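Local coordinates for protein sulfite reductase [ferredoxin] (Mycobacterium tuberculosis, PDB 1ZJ8) that catalyses the six-electron reduction of sulfite to hydrogen sulfide with electrons from ferredoxin, using a siroheme and a [4Fe-4S] cluster, at residues A119-L124 / T367-V372; T196-E201 / G275-V280; S224-V229 / I340-V345; E457-Q462 / V539-V544; F518-R523 / A560-L565. One frame throughout, in Å; residues are numbered along the deposited sequence.

Contact 1: A119-L124 / T367-V372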
# COMPACT_ATOMS: atom_id res chain seq x y z
N ALA A 119 -7.68 17.78 -13.43
CA ALA A 119 -7.70 18.93 -12.52
C ALA A 119 -7.19 18.58 -11.12
O ALA A 119 -6.42 19.34 -10.52
CB ALA A 119 -9.10 19.52 -12.44
N ALA A 120 -7.63 17.43 -10.60
CA ALA A 120 -7.22 16.98 -9.28
C ALA A 120 -5.73 16.67 -9.26
O ALA A 120 -5.05 16.95 -8.27
CB ALA A 120 -8.05 15.76 -8.85
N LEU A 121 -5.23 16.07 -10.33
CA LEU A 121 -3.82 15.73 -10.46
C LEU A 121 -2.95 17.00 -10.51
O LEU A 121 -1.85 17.03 -9.94
CB LEU A 121 -3.59 14.87 -11.70
CG LEU A 121 -2.17 14.28 -11.82
CD1 LEU A 121 -2.01 13.10 -10.87
CD2 LEU A 121 -1.80 13.89 -13.27
N ARG A 122 -3.45 18.03 -11.18
CA ARG A 122 -2.78 19.33 -11.21
C ARG A 122 -2.70 20.00 -9.83
O ARG A 122 -1.66 20.57 -9.46
CB ARG A 122 -3.50 20.25 -12.18
CG ARG A 122 -2.81 21.58 -12.33
CD ARG A 122 -3.62 22.49 -13.22
NE ARG A 122 -4.09 21.81 -14.42
CZ ARG A 122 -3.32 21.53 -15.47
NH1 ARG A 122 -2.02 21.86 -15.46
NH2 ARG A 122 -3.84 20.91 -16.52
N THR A 123 -3.80 19.92 -9.08
CA THR A 123 -3.86 20.47 -7.73
C THR A 123 -2.81 19.77 -6.86
O THR A 123 -1.98 20.42 -6.24
CB THR A 123 -5.30 20.30 -7.15
OG1 THR A 123 -6.25 20.96 -8.01
CG2 THR A 123 -5.39 20.84 -5.69
N LEU A 124 -2.83 18.44 -6.85
CA LEU A 124 -1.80 17.65 -6.19
C LEU A 124 -0.39 18.14 -6.54
O LEU A 124 0.49 18.21 -5.69
CB LEU A 124 -1.93 16.19 -6.59
CG LEU A 124 -2.80 15.33 -5.68
CD1 LEU A 124 -3.81 16.15 -4.85
CD2 LEU A 124 -3.53 14.26 -6.50
N THR A 367 6.37 19.07 -9.62
CA THR A 367 6.67 19.42 -11.01
C THR A 367 6.27 18.33 -11.97
O THR A 367 5.79 18.64 -13.07
CB THR A 367 8.17 19.66 -11.24
OG1 THR A 367 8.60 20.73 -10.41
CG2 THR A 367 8.47 20.00 -12.70
N ILE A 368 6.50 17.07 -11.58
CA ILE A 368 6.17 15.96 -12.47
C ILE A 368 4.67 15.74 -12.58
O ILE A 368 4.13 15.57 -13.68
CB ILE A 368 6.89 14.67 -12.07
CG1 ILE A 368 8.35 14.76 -12.51
CG2 ILE A 368 6.23 13.44 -12.75
CD1 ILE A 368 9.20 13.62 -12.04
N LEU A 369 3.98 15.73 -11.43
CA LEU A 369 2.54 15.52 -11.43
C LEU A 369 1.84 16.60 -12.26
O LEU A 369 0.87 16.33 -12.99
CB LEU A 369 1.99 15.53 -9.98
CG LEU A 369 2.38 14.34 -9.10
CD1 LEU A 369 1.94 14.53 -7.65
CD2 LEU A 369 1.77 13.05 -9.62
N THR A 370 2.35 17.83 -12.15
CA THR A 370 1.75 18.93 -12.89
C THR A 370 2.07 18.72 -14.35
O THR A 370 1.21 18.90 -15.21
CB THR A 370 2.18 20.30 -12.34
OG1 THR A 370 1.90 20.33 -10.94
CG2 THR A 370 1.37 21.44 -13.00
N ALA A 371 3.30 18.29 -14.63
CA ALA A 371 3.72 18.02 -16.01
C ALA A 371 2.82 16.98 -16.70
O ALA A 371 2.47 17.14 -17.89
CB ALA A 371 5.16 17.58 -16.03
N VAL A 372 2.46 15.94 -15.95
CA VAL A 372 1.59 14.87 -16.43
C VAL A 372 0.17 15.40 -16.70
O VAL A 372 -0.48 15.00 -17.67
CB VAL A 372 1.49 13.67 -15.41
CG1 VAL A 372 0.41 12.67 -15.84
CG2 VAL A 372 2.83 12.97 -15.23
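Leu121 meets Leu369 and Val372 where helices 118-131 and 366-379, one from each ferredoxin-like half domain of this reductase family, pack as an antiparallel pair. The axes of the short segments approach to 7.7 Å with their directions 158° apart, and the backbones draw together at Arg122 and Thr370, whose CA atoms are 4.8 Å apart.

Most of the apolar contact is made by one branched side chain. Leu121 holds CG anti to its backbone nitrogen (chi1 -172°), which carries the two methyls across to the partner helix. Its CD1 rests 4.0 Å from Leu369 CD2, the two leucines crossing at about a right angle, while its CD2 lies 3.6 Å from Val372 CG1. Leu124 adds a looser touch through CB, 4.3 Å from Leu369 CD1. Ile384 and Phe386 of strand 384-386 and Leu116 of strand 115-116 also pack on Leu121, so this leucine belongs to a helix-sheet core as well as to the helix pair.

The polar groups line the other side of the pair, and no hydrogen bond joins the segments. Arg122 reaches past Thr370 to a salt bridge with Asp374, and its NH1 passes 4.2 Å from Thr370 CG2, while Thr370 OG1 is hydrogen-bonded to Gly366 O.

Contact 2: T196-E201 / G275-V280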
# COMPACT_ATOMS: atom_id res chain seq x y z
N THR A 196 -16.61 -0.13 -9.05
CA THR A 196 -16.32 1.22 -8.58
C THR A 196 -17.48 1.76 -7.76
O THR A 196 -17.27 2.32 -6.69
CB THR A 196 -16.09 2.19 -9.70
OG1 THR A 196 -15.03 1.71 -10.52
CG2 THR A 196 -15.74 3.56 -9.14
N TRP A 197 -18.70 1.58 -8.25
CA TRP A 197 -19.88 1.97 -7.50
C TRP A 197 -19.83 1.59 -6.02
O TRP A 197 -20.27 2.38 -5.17
CB TRP A 197 -21.13 1.35 -8.09
CG TRP A 197 -22.35 1.82 -7.40
CD1 TRP A 197 -23.07 2.94 -7.69
CD2 TRP A 197 -23.01 1.19 -6.30
NE1 TRP A 197 -24.15 3.04 -6.85
CE2 TRP A 197 -24.13 1.98 -5.98
CE3 TRP A 197 -22.77 0.02 -5.57
CZ2 TRP A 197 -25.00 1.65 -4.94
CZ3 TRP A 197 -23.64 -0.32 -4.55
CH2 TRP A 197 -24.74 0.50 -4.24
N ALA A 198 -19.34 0.39 -5.70
CA ALA A 198 -19.32 -0.05 -4.31
C ALA A 198 -18.34 0.80 -3.49
O ALA A 198 -18.62 1.14 -2.34
CB ALA A 198 -18.96 -1.53 -4.21
N ILE A 199 -17.19 1.11 -4.09
CA ILE A 199 -16.12 1.84 -3.40
C ILE A 199 -16.61 3.21 -3.11
O ILE A 199 -16.36 3.75 -2.04
CB ILE A 199 -14.84 1.96 -4.28
CG1 ILE A 199 -14.24 0.57 -4.50
CG2 ILE A 199 -13.83 2.97 -3.65
CD1 ILE A 199 -12.88 0.54 -5.15
N GLU A 200 -17.29 3.77 -4.09
CA GLU A 200 -17.77 5.11 -3.97
C GLU A 200 -18.81 5.22 -2.90
O GLU A 200 -18.75 6.15 -2.11
CB GLU A 200 -18.28 5.58 -5.32
CG GLU A 200 -17.13 5.81 -6.29
CD GLU A 200 -17.57 6.50 -7.57
OE1 GLU A 200 -18.77 6.38 -7.95
OE2 GLU A 200 -16.72 7.16 -8.20
N GLU A 201 -19.73 4.25 -2.83
CA GLU A 201 -20.73 4.21 -1.74
C GLU A 201 -20.11 4.04 -0.34
O GLU A 201 -20.51 4.72 0.61
CB GLU A 201 -21.74 3.08 -1.98
CG GLU A 201 -22.89 3.44 -2.89
CD GLU A 201 -23.60 4.67 -2.41
OE1 GLU A 201 -23.80 4.79 -1.18
OE2 GLU A 201 -23.94 5.54 -3.25
N GLY A 275 -24.62 -4.73 -5.56
CA GLY A 275 -25.49 -3.90 -4.73
C GLY A 275 -25.36 -4.09 -3.22
O GLY A 275 -25.58 -3.17 -2.45
N GLU A 276 -24.99 -5.30 -2.79
CA GLU A 276 -24.92 -5.66 -1.38
C GLU A 276 -23.50 -5.47 -0.79
O GLU A 276 -23.30 -5.70 0.41
CB GLU A 276 -25.38 -7.13 -1.20
CG GLU A 276 -26.92 -7.38 -1.12
CD GLU A 276 -27.36 -8.86 -1.39
OE1 GLU A 276 -26.57 -9.83 -1.21
OE2 GLU A 276 -28.53 -9.05 -1.81
N VAL A 277 -22.54 -5.02 -1.61
CA VAL A 277 -21.14 -4.94 -1.20
C VAL A 277 -20.90 -3.95 -0.06
O VAL A 277 -20.30 -4.31 0.95
CB VAL A 277 -20.15 -4.71 -2.41
CG1 VAL A 277 -18.70 -4.49 -1.95
CG2 VAL A 277 -20.20 -5.88 -3.38
N PRO A 278 -21.36 -2.69 -0.22
CA PRO A 278 -21.24 -1.72 0.88
C PRO A 278 -21.80 -2.22 2.23
O PRO A 278 -21.22 -1.97 3.31
CB PRO A 278 -22.05 -0.51 0.36
CG PRO A 278 -21.97 -0.60 -1.11
CD PRO A 278 -21.95 -2.09 -1.43
N GLU A 279 -22.93 -2.92 2.14
CA GLU A 279 -23.65 -3.49 3.29
C GLU A 279 -22.78 -4.55 4.02
O GLU A 279 -22.58 -4.54 5.24
CB GLU A 279 -24.91 -4.17 2.73
CG GLU A 279 -26.18 -3.98 3.48
CD GLU A 279 -27.31 -4.83 2.87
OE1 GLU A 279 -27.10 -6.04 2.57
OE2 GLU A 279 -28.44 -4.29 2.69
N VAL A 280 -22.28 -5.48 3.22
CA VAL A 280 -21.50 -6.59 3.73
C VAL A 280 -20.18 -6.05 4.27
O VAL A 280 -19.69 -6.54 5.30
CB VAL A 280 -21.25 -7.60 2.61
CG1 VAL A 280 -20.25 -8.66 3.06
CG2 VAL A 280 -22.57 -8.22 2.14
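Glu201 OE1 is gripped by two arginines of its own helix, Arg204 through NH2 and Arg205 through NH1, while the base of the same side chain takes part in an apolar contact: Glu201 CB lies 3.8 Å from Pro278 CG. One residue thus serves two purposes. The chain, bent at chi2 (-54°), turns the carboxylate away from residues 275-280 and lays CG over one face of the Trp197 indole, toward its rim.

Across the contact the meeting is purely apolar, without a hydrogen bond. Pro278 is at the centre of it, touching Trp197, Ala198 and Glu201. The proline ring, itself unable to offer an N-H in this first turn of helix 277-291, pushes CG toward Glu201 and toward Trp197, whose CZ3 lies 3.8 Å from Pro278 CG. A chi1 of -176° sets the indole opposite the backbone N and swings it toward the partner segment, where it crosses the proline at about a right angle; its CZ3 also comes within 4.0 Å of Gly275 CA. Deeper in, Ala198 CB is 3.7 Å from Val277 CG1 and 4.1 Å from Pro278 CD, so the small methyl touches two neighbouring residues of the partner.

Helix 196-206 links the adjacent parallel strands 176-181 and 219-224 in a beta-alpha-beta crossover. Helix 277-291 packs beside it, and Ile199 and Val277 both rest on Ile223 of strand 219-224, with Val277 also reaching Phe238 of strand 236-243.

Contact 3: S224-V229 / I340-V345; sequences SGLQDV and IDHVGV
Asp228 and His342 are joined by a nearly straight hydrogen bond: His342 NE2 donates to Asp228 OD2 at 2.7 Å, with an N-H...O angle of 169°. Away from the annotated sites, with the Asp228 side chain about 13 Å from the siroheme, this His-carboxylate pair ties the loop after strand 219-224, in the first 4Fe-4S domain, to the lead into strand 344-347. Asp228 sets its CG between backbone nitrogen and carbonyl carbon (chi1 57°), a crowded position that faces the carboxylate toward the imidazole. His342 answers with CG anti to the carbonyl carbon (chi1 -60°), turning NE2 to the carboxylate. The oxygen lies close to the ring plane, but the two flat groups are strongly turned, their planes 69° apart, and the donor meets OD2 on its anti side, somewhat out of the carboxylate plane.

Apolar groups frame the bond. Leu226 brings CD1 to the edge of the imidazole, 3.6 Å from His342 CE1. Ile340 places CG2 over one ring face and sets its CB 3.9 Å from Asp228 CB.

Both ring nitrogens are engaged: as modelled, Gln346 NE2 is hydrogen-bonded to His342 ND1, which would be consistent with a neutral imidazole protonated at NE2, beside a carboxylate whose OD2 also bonds Ser182 OG.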
# COMPACT_ATOMS: atom_id res chain seq x y z
N SER A 224 -12.12 -5.11 -6.47
CA SER A 224 -11.82 -5.10 -7.91
C SER A 224 -12.40 -6.31 -8.67
O SER A 224 -12.47 -7.40 -8.14
CB SER A 224 -10.30 -5.02 -8.14
OG SER A 224 -9.92 -5.17 -9.51
N GLY A 225 -12.79 -6.09 -9.93
CA GLY A 225 -13.15 -7.18 -10.83
C GLY A 225 -11.97 -7.79 -11.58
O GLY A 225 -12.16 -8.52 -12.56
N LEU A 226 -10.75 -7.45 -11.14
CA LEU A 226 -9.50 -8.17 -11.49
C LEU A 226 -8.75 -8.47 -10.20
O LEU A 226 -8.98 -7.84 -9.19
CB LEU A 226 -8.58 -7.31 -12.38
CG LEU A 226 -8.95 -7.04 -13.84
CD1 LEU A 226 -7.94 -6.09 -14.48
CD2 LEU A 226 -9.04 -8.34 -14.61
N GLN A 227 -7.82 -9.41 -10.24
CA GLN A 227 -6.90 -9.62 -9.10
C GLN A 227 -5.65 -8.75 -9.29
O GLN A 227 -4.57 -9.28 -9.51
CB GLN A 227 -6.48 -11.10 -8.99
CG GLN A 227 -7.60 -12.12 -8.72
CD GLN A 227 -7.16 -13.56 -9.09
OE1 GLN A 227 -6.22 -14.09 -8.51
NE2 GLN A 227 -7.82 -14.16 -10.07
N ASP A 228 -5.82 -7.42 -9.25
CA ASP A 228 -4.71 -6.46 -9.40
C ASP A 228 -4.54 -5.56 -8.17
O ASP A 228 -3.96 -4.48 -8.26
CB ASP A 228 -4.89 -5.60 -10.65
CG ASP A 228 -6.22 -4.85 -10.67
OD1 ASP A 228 -6.88 -4.75 -9.61
OD2 ASP A 228 -6.61 -4.38 -11.76
N VAL A 229 -5.03 -6.03 -7.02
CA VAL A 229 -5.08 -5.24 -5.78
C VAL A 229 -4.56 -6.01 -4.55
O VAL A 229 -4.97 -5.75 -3.41
CB VAL A 229 -6.54 -4.73 -5.51
CG1 VAL A 229 -7.01 -3.78 -6.61
CG2 VAL A 229 -7.52 -5.89 -5.37
N ILE A 340 -0.89 -8.62 -12.12
CA ILE A 340 -1.29 -7.58 -13.05
C ILE A 340 -0.88 -6.20 -12.51
O ILE A 340 -1.52 -5.66 -11.60
CB ILE A 340 -2.81 -7.61 -13.30
CG1 ILE A 340 -3.26 -9.02 -13.73
CG2 ILE A 340 -3.22 -6.53 -14.33
CD1 ILE A 340 -3.79 -9.86 -12.61
N ASP A 341 0.17 -5.62 -13.09
CA ASP A 341 0.55 -4.26 -12.69
C ASP A 341 0.07 -3.18 -13.65
O ASP A 341 0.22 -2.00 -13.33
CB ASP A 341 2.06 -4.13 -12.42
CG ASP A 341 2.92 -4.36 -13.65
OD1 ASP A 341 2.37 -4.45 -14.75
OD2 ASP A 341 4.16 -4.44 -13.52
N HIS A 342 -0.50 -3.57 -14.79
CA HIS A 342 -0.99 -2.65 -15.81
C HIS A 342 0.04 -1.72 -16.41
O HIS A 342 -0.30 -0.70 -16.94
CB HIS A 342 -2.14 -1.81 -15.25
CG HIS A 342 -3.30 -2.63 -14.79
ND1 HIS A 342 -4.07 -3.37 -15.66
CD2 HIS A 342 -3.81 -2.83 -13.56
CE1 HIS A 342 -5.01 -4.00 -14.98
NE2 HIS A 342 -4.87 -3.70 -13.70
N VAL A 343 1.30 -2.09 -16.37
CA VAL A 343 2.33 -1.29 -17.01
C VAL A 343 2.37 -1.51 -18.54
O VAL A 343 2.26 -2.64 -19.01
CB VAL A 343 3.69 -1.54 -16.33
CG1 VAL A 343 4.85 -1.25 -17.26
CG2 VAL A 343 3.80 -0.70 -15.04
N GLY A 344 2.54 -0.43 -19.31
CA GLY A 344 2.57 -0.53 -20.77
C GLY A 344 1.23 -0.11 -21.35
O GLY A 344 0.40 0.47 -20.63
N VAL A 345 1.01 -0.41 -22.63
CA VAL A 345 -0.19 0.05 -23.35
C VAL A 345 -1.18 -1.08 -23.46
O VAL A 345 -0.78 -2.21 -23.76
CB VAL A 345 0.14 0.55 -24.78
CG1 VAL A 345 -1.09 1.17 -25.40
CG2 VAL A 345 1.27 1.54 -24.77

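Contact 4: E457-Q462 / V539-V544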
# COMPACT_ATOMS: atom_id res chain seq x y z
N GLU A 457 22.66 -6.19 -17.98
CA GLU A 457 22.22 -6.11 -19.38
C GLU A 457 22.77 -7.33 -20.15
O GLU A 457 22.05 -7.96 -20.92
CB GLU A 457 22.67 -4.77 -19.97
CG GLU A 457 22.45 -4.62 -21.45
CD GLU A 457 23.58 -5.18 -22.32
OE1 GLU A 457 24.69 -5.47 -21.81
OE2 GLU A 457 23.33 -5.34 -23.53
N ASP A 458 24.05 -7.60 -19.94
CA ASP A 458 24.68 -8.92 -20.08
C ASP A 458 23.73 -10.09 -20.32
O ASP A 458 23.82 -10.80 -21.31
CB ASP A 458 25.44 -9.10 -18.76
CG ASP A 458 26.06 -10.46 -18.60
OD1 ASP A 458 25.51 -11.47 -19.08
OD2 ASP A 458 27.12 -10.50 -17.93
N ILE A 459 22.81 -10.26 -19.37
CA ILE A 459 21.97 -11.46 -19.24
C ILE A 459 20.50 -11.23 -19.58
O ILE A 459 19.73 -12.18 -19.69
CB ILE A 459 22.06 -11.98 -17.76
CG1 ILE A 459 22.25 -13.49 -17.74
CG2 ILE A 459 20.85 -11.54 -16.88
CD1 ILE A 459 23.67 -13.93 -18.10
N ASN A 460 20.11 -9.96 -19.73
CA ASN A 460 18.70 -9.59 -19.92
C ASN A 460 17.96 -10.38 -21.01
O ASN A 460 16.77 -10.65 -20.88
CB ASN A 460 18.60 -8.09 -20.23
CG ASN A 460 17.17 -7.60 -20.34
OD1 ASN A 460 16.28 -8.09 -19.64
ND2 ASN A 460 16.94 -6.63 -21.21
N SER A 461 18.67 -10.71 -22.08
CA SER A 461 18.17 -11.60 -23.13
C SER A 461 17.42 -12.84 -22.58
O SER A 461 16.34 -13.20 -23.07
CB SER A 461 19.36 -12.03 -24.00
OG SER A 461 20.50 -12.38 -23.22
N GLN A 462 18.00 -13.47 -21.55
CA GLN A 462 17.46 -14.71 -20.97
C GLN A 462 16.25 -14.53 -20.06
O GLN A 462 15.53 -15.49 -19.76
CB GLN A 462 18.54 -15.43 -20.14
CG GLN A 462 19.51 -16.28 -20.94
CD GLN A 462 20.75 -15.53 -21.32
OE1 GLN A 462 21.79 -15.68 -20.67
NE2 GLN A 462 20.66 -14.71 -22.36
N VAL A 539 23.02 -13.71 -7.13
CA VAL A 539 21.93 -14.68 -7.02
C VAL A 539 21.17 -14.89 -8.32
O VAL A 539 20.78 -16.00 -8.66
CB VAL A 539 20.93 -14.29 -5.88
CG1 VAL A 539 19.90 -13.26 -6.34
CG2 VAL A 539 20.22 -15.53 -5.36
N VAL A 540 20.99 -13.81 -9.07
CA VAL A 540 20.24 -13.86 -10.31
C VAL A 540 21.08 -14.57 -11.37
O VAL A 540 20.55 -15.27 -12.22
CB VAL A 540 19.82 -12.44 -10.78
CG1 VAL A 540 19.28 -12.46 -12.21
CG2 VAL A 540 18.77 -11.85 -9.82
N ARG A 541 22.40 -14.41 -11.33
CA ARG A 541 23.27 -15.15 -12.22
C ARG A 541 23.26 -16.64 -11.88
O ARG A 541 23.18 -17.45 -12.79
CB ARG A 541 24.67 -14.55 -12.18
CG ARG A 541 24.71 -13.16 -12.77
CD ARG A 541 26.13 -12.68 -12.97
NE ARG A 541 26.12 -11.34 -13.52
CZ ARG A 541 25.74 -11.05 -14.76
NH1 ARG A 541 25.39 -12.01 -15.60
NH2 ARG A 541 25.74 -9.79 -15.17
N ASN A 542 23.35 -16.97 -10.59
CA ASN A 542 23.18 -18.36 -10.12
C ASN A 542 21.83 -18.90 -10.57
O ASN A 542 21.69 -20.09 -10.93
CB ASN A 542 23.27 -18.44 -8.59
CG ASN A 542 24.69 -18.27 -8.06
OD1 ASN A 542 25.63 -17.97 -8.81
ND2 ASN A 542 24.85 -18.44 -6.75
N PHE A 543 20.81 -18.04 -10.56
CA PHE A 543 19.49 -18.45 -11.03
C PHE A 543 19.53 -18.88 -12.49
O PHE A 543 18.98 -19.91 -12.83
CB PHE A 543 18.42 -17.38 -10.81
CG PHE A 543 17.08 -17.71 -11.45
CD1 PHE A 543 16.37 -18.82 -11.06
CD2 PHE A 543 16.54 -16.90 -12.43
CE1 PHE A 543 15.14 -19.13 -11.65
CE2 PHE A 543 15.30 -17.21 -13.01
CZ PHE A 543 14.61 -18.33 -12.62
N VAL A 544 20.21 -18.11 -13.34
CA VAL A 544 20.21 -18.43 -14.79
C VAL A 544 21.22 -19.57 -15.13
O VAL A 544 21.18 -20.10 -16.23
CB VAL A 544 20.42 -17.15 -15.67
CG1 VAL A 544 19.83 -17.35 -17.07
CG2 VAL A 544 19.75 -15.95 -15.04
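Ile459 and Gln462 face Arg541 and Val544 where a weakly bonded helical turn at 457-460 passes the regular helix 532-545; the backbones stay well apart, the nearest CA pairs being Ile459-Arg541 at 8.0 Å and Gln462-Val544 at 7.7 Å. Side chains span that distance, and the longest of them is Arg541. Extended from CG to NE, it carries its guanidinium to Asp458, where a salt bridge joins Arg541 NH2 and Asp458 OD2 at 3.2 Å. The same oxygen is almost as near to Arg541 NH1, at 3.3 Å, so OD2 is shared about equally by the two terminal nitrogens, which it approaches from well out of the guanidinium plane. The planes of the two groups are 42° apart. At the other end of the guanidinium, Arg541 NE is paired with Asp537 OD1, one turn back in its own helix; two acidic residues thus hold the arginine.

Ile459 adds an apolar contact to this charged one. Its CD1 lies at the guanidinium edge, 3.6 Å from Arg541 NH1, and its CG1 is 4.4 Å from Val544 CG2. Val544 CG1 meets Gln462 CB at 3.8 Å, the two side chains crossing at about a right angle.

The result is a surface contact between a helical turn and a regular helix in a siroheme and [4Fe-4S] reductase domain: residues 457-460 belong to the beta-alpha-beta connection between parallel strands 425-427 and 469-472, and helix 532-545 follows edge strand 520-528.

Contact 5: F518-R523 / A560-L565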
# COMPACT_ATOMS: atom_id res chain seq x y z
N PHE A 518 4.64 -17.23 1.41
CA PHE A 518 5.67 -16.26 1.76
C PHE A 518 7.05 -16.77 1.38
O PHE A 518 7.23 -17.94 1.03
CB PHE A 518 5.57 -15.91 3.23
CG PHE A 518 4.20 -15.46 3.62
CD1 PHE A 518 3.69 -14.27 3.11
CD2 PHE A 518 3.40 -16.24 4.45
CE1 PHE A 518 2.42 -13.84 3.44
CE2 PHE A 518 2.12 -15.84 4.78
CZ PHE A 518 1.62 -14.63 4.28
N GLY A 519 8.02 -15.86 1.40
CA GLY A 519 9.39 -16.19 1.02
C GLY A 519 10.11 -16.84 2.18
O GLY A 519 9.71 -16.66 3.33
N ARG A 520 11.16 -17.61 1.88
CA ARG A 520 11.94 -18.26 2.93
C ARG A 520 13.11 -17.38 3.36
O ARG A 520 13.69 -16.63 2.56
CB ARG A 520 12.38 -19.68 2.53
CG ARG A 520 12.79 -19.89 1.08
CD ARG A 520 13.46 -21.27 0.86
NE ARG A 520 14.75 -21.40 1.55
CZ ARG A 520 15.78 -22.17 1.16
NH1 ARG A 520 15.73 -22.90 0.04
NH2 ARG A 520 16.89 -22.19 1.89
N LYS A 521 13.42 -17.47 4.64
CA LYS A 521 14.41 -16.62 5.30
C LYS A 521 15.68 -17.44 5.31
O LYS A 521 15.61 -18.66 5.34
CB LYS A 521 13.94 -16.29 6.72
CG LYS A 521 12.41 -16.06 6.83
CD LYS A 521 11.91 -15.98 8.27
CE LYS A 521 12.34 -14.68 8.94
NZ LYS A 521 11.25 -14.09 9.75
N LEU A 522 16.84 -16.79 5.26
CA LEU A 522 18.10 -17.54 5.25
C LEU A 522 18.83 -17.46 6.58
O LEU A 522 18.72 -16.47 7.32
CB LEU A 522 19.00 -17.14 4.07
CG LEU A 522 18.56 -17.69 2.70
CD1 LEU A 522 19.70 -17.55 1.68
CD2 LEU A 522 18.07 -19.16 2.75
N ARG A 523 19.61 -18.51 6.83
CA ARG A 523 20.08 -18.88 8.18
C ARG A 523 20.98 -17.83 8.84
O ARG A 523 20.53 -17.08 9.71
CB ARG A 523 20.80 -20.24 8.09
CG ARG A 523 21.67 -20.66 9.32
CD ARG A 523 22.08 -22.15 9.28
NE ARG A 523 22.16 -22.67 7.91
CZ ARG A 523 22.08 -23.96 7.55
NH1 ARG A 523 21.93 -24.93 8.46
NH2 ARG A 523 22.16 -24.28 6.27
N ALA A 560 17.73 -25.17 -5.14
CA ALA A 560 19.16 -24.87 -5.22
C ALA A 560 19.82 -24.89 -3.83
O ALA A 560 19.17 -24.63 -2.82
CB ALA A 560 19.39 -23.55 -5.92
N GLU A 561 21.10 -25.22 -3.79
CA GLU A 561 21.81 -25.31 -2.52
C GLU A 561 21.81 -23.95 -1.83
O GLU A 561 21.75 -22.91 -2.47
CB GLU A 561 23.23 -25.81 -2.75
CG GLU A 561 23.31 -27.20 -3.41
CD GLU A 561 24.65 -27.44 -4.11
OE1 GLU A 561 25.21 -26.49 -4.72
OE2 GLU A 561 25.14 -28.59 -4.06
N GLU A 562 21.86 -23.97 -0.50
CA GLU A 562 21.86 -22.73 0.29
C GLU A 562 23.04 -21.82 -0.02
O GLU A 562 22.98 -20.63 0.26
CB GLU A 562 21.87 -23.07 1.78
CG GLU A 562 20.88 -22.26 2.61
CD GLU A 562 19.99 -23.15 3.47
OE1 GLU A 562 20.44 -24.24 3.89
OE2 GLU A 562 18.83 -22.76 3.72
N ASP A 563 24.12 -22.38 -0.56
CA ASP A 563 25.27 -21.57 -1.00
C ASP A 563 24.90 -20.72 -2.21
O ASP A 563 25.32 -19.58 -2.32
CB ASP A 563 26.47 -22.43 -1.43
CG ASP A 563 26.82 -23.49 -0.42
OD1 ASP A 563 25.99 -24.41 -0.21
OD2 ASP A 563 27.94 -23.41 0.15
N ASP A 564 24.11 -21.29 -3.12
CA ASP A 564 23.68 -20.58 -4.32
C ASP A 564 22.71 -19.41 -4.06
O ASP A 564 22.35 -18.68 -4.99
CB ASP A 564 23.01 -21.54 -5.32
CG ASP A 564 24.00 -22.47 -6.00
OD1 ASP A 564 25.21 -22.44 -5.68
OD2 ASP A 564 23.54 -23.22 -6.89
N LEU A 565 22.27 -19.24 -2.81
CA LEU A 565 21.30 -18.21 -2.46
C LEU A 565 21.87 -17.13 -1.50
O LEU A 565 21.10 -16.34 -0.96
CB LEU A 565 20.06 -18.86 -1.81
CG LEU A 565 19.25 -19.95 -2.55
CD1 LEU A 565 18.16 -20.49 -1.64
CD2 LEU A 565 18.63 -19.48 -3.87
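Glu562 divides its carboxylate between two arginines, Arg520 and Arg523, forming a salt-bridge network. OE2 takes Arg520 NH2 at 2.7 Å, and OE1 takes Arg523 NH2 at 2.9 Å, so each oxygen has its own charged partner. Neither pairing is the flat, two-pronged kind. The Arg520 guanidinium stands almost perpendicular to the carboxylate, with planes 88° apart, and receives OE2 at its edge, whereas the Arg523 guanidinium is turned by 69° and meets OE1 obliquely. Arg520 starts with CG between backbone nitrogen and carbonyl carbon (chi1 38°) and bends again at chi3, a path that brings its guanidinium to the glutamate and lets NH1 hydrogen-bond to Val557 O.

Beyond the charges lies an apolar layer. Leu565 places CD1 over one face of the Arg520 guanidinium, toward the rim and 3.8 Å from NH1, while Glu562 occupies its edge. Between the two arginines in sequence, Leu522 also points at the partner segment: its CD1 lies 3.7 Å from Leu565 CB, with the leucines crossing at about a right angle, and its CD2 is 3.8 Å from Glu562 OE2. Both leucines also rest on Leu508 of the adjacent strand 500-508, and Leu565 O is hydrogen-bonded to Tyr535 OH.

Chemically, the start of edge strand 520-528 is pinned to the chain's C-terminal tail by charge outside and leucines within. With an arginine at each oxygen, Glu562 is probably kept ionised, and its carboxylate is held from two directions.

In the fold
From the N terminus, contact 1 opens first, and its long loop, closed at helix 366-379, encloses contacts 2 and 3 while bringing the two ferredoxin-like half domains together. Contact 2 opens at helix 196-206 and closes at 275-280; contact 3 starts between those segments and ends at 340-345, so the two cross, binding helices on one mixed sheet and then that sheet's loop to the approach of strand 344-347. The C-terminal domain follows in series. There contacts 4 and 5 also cross, joining the helical connection, the edge strand 520-528, helix 532-545 and the tail; they touch where Asn542 ND2 lies 3.1 Å from Asp564 O, a probable hydrogen bond.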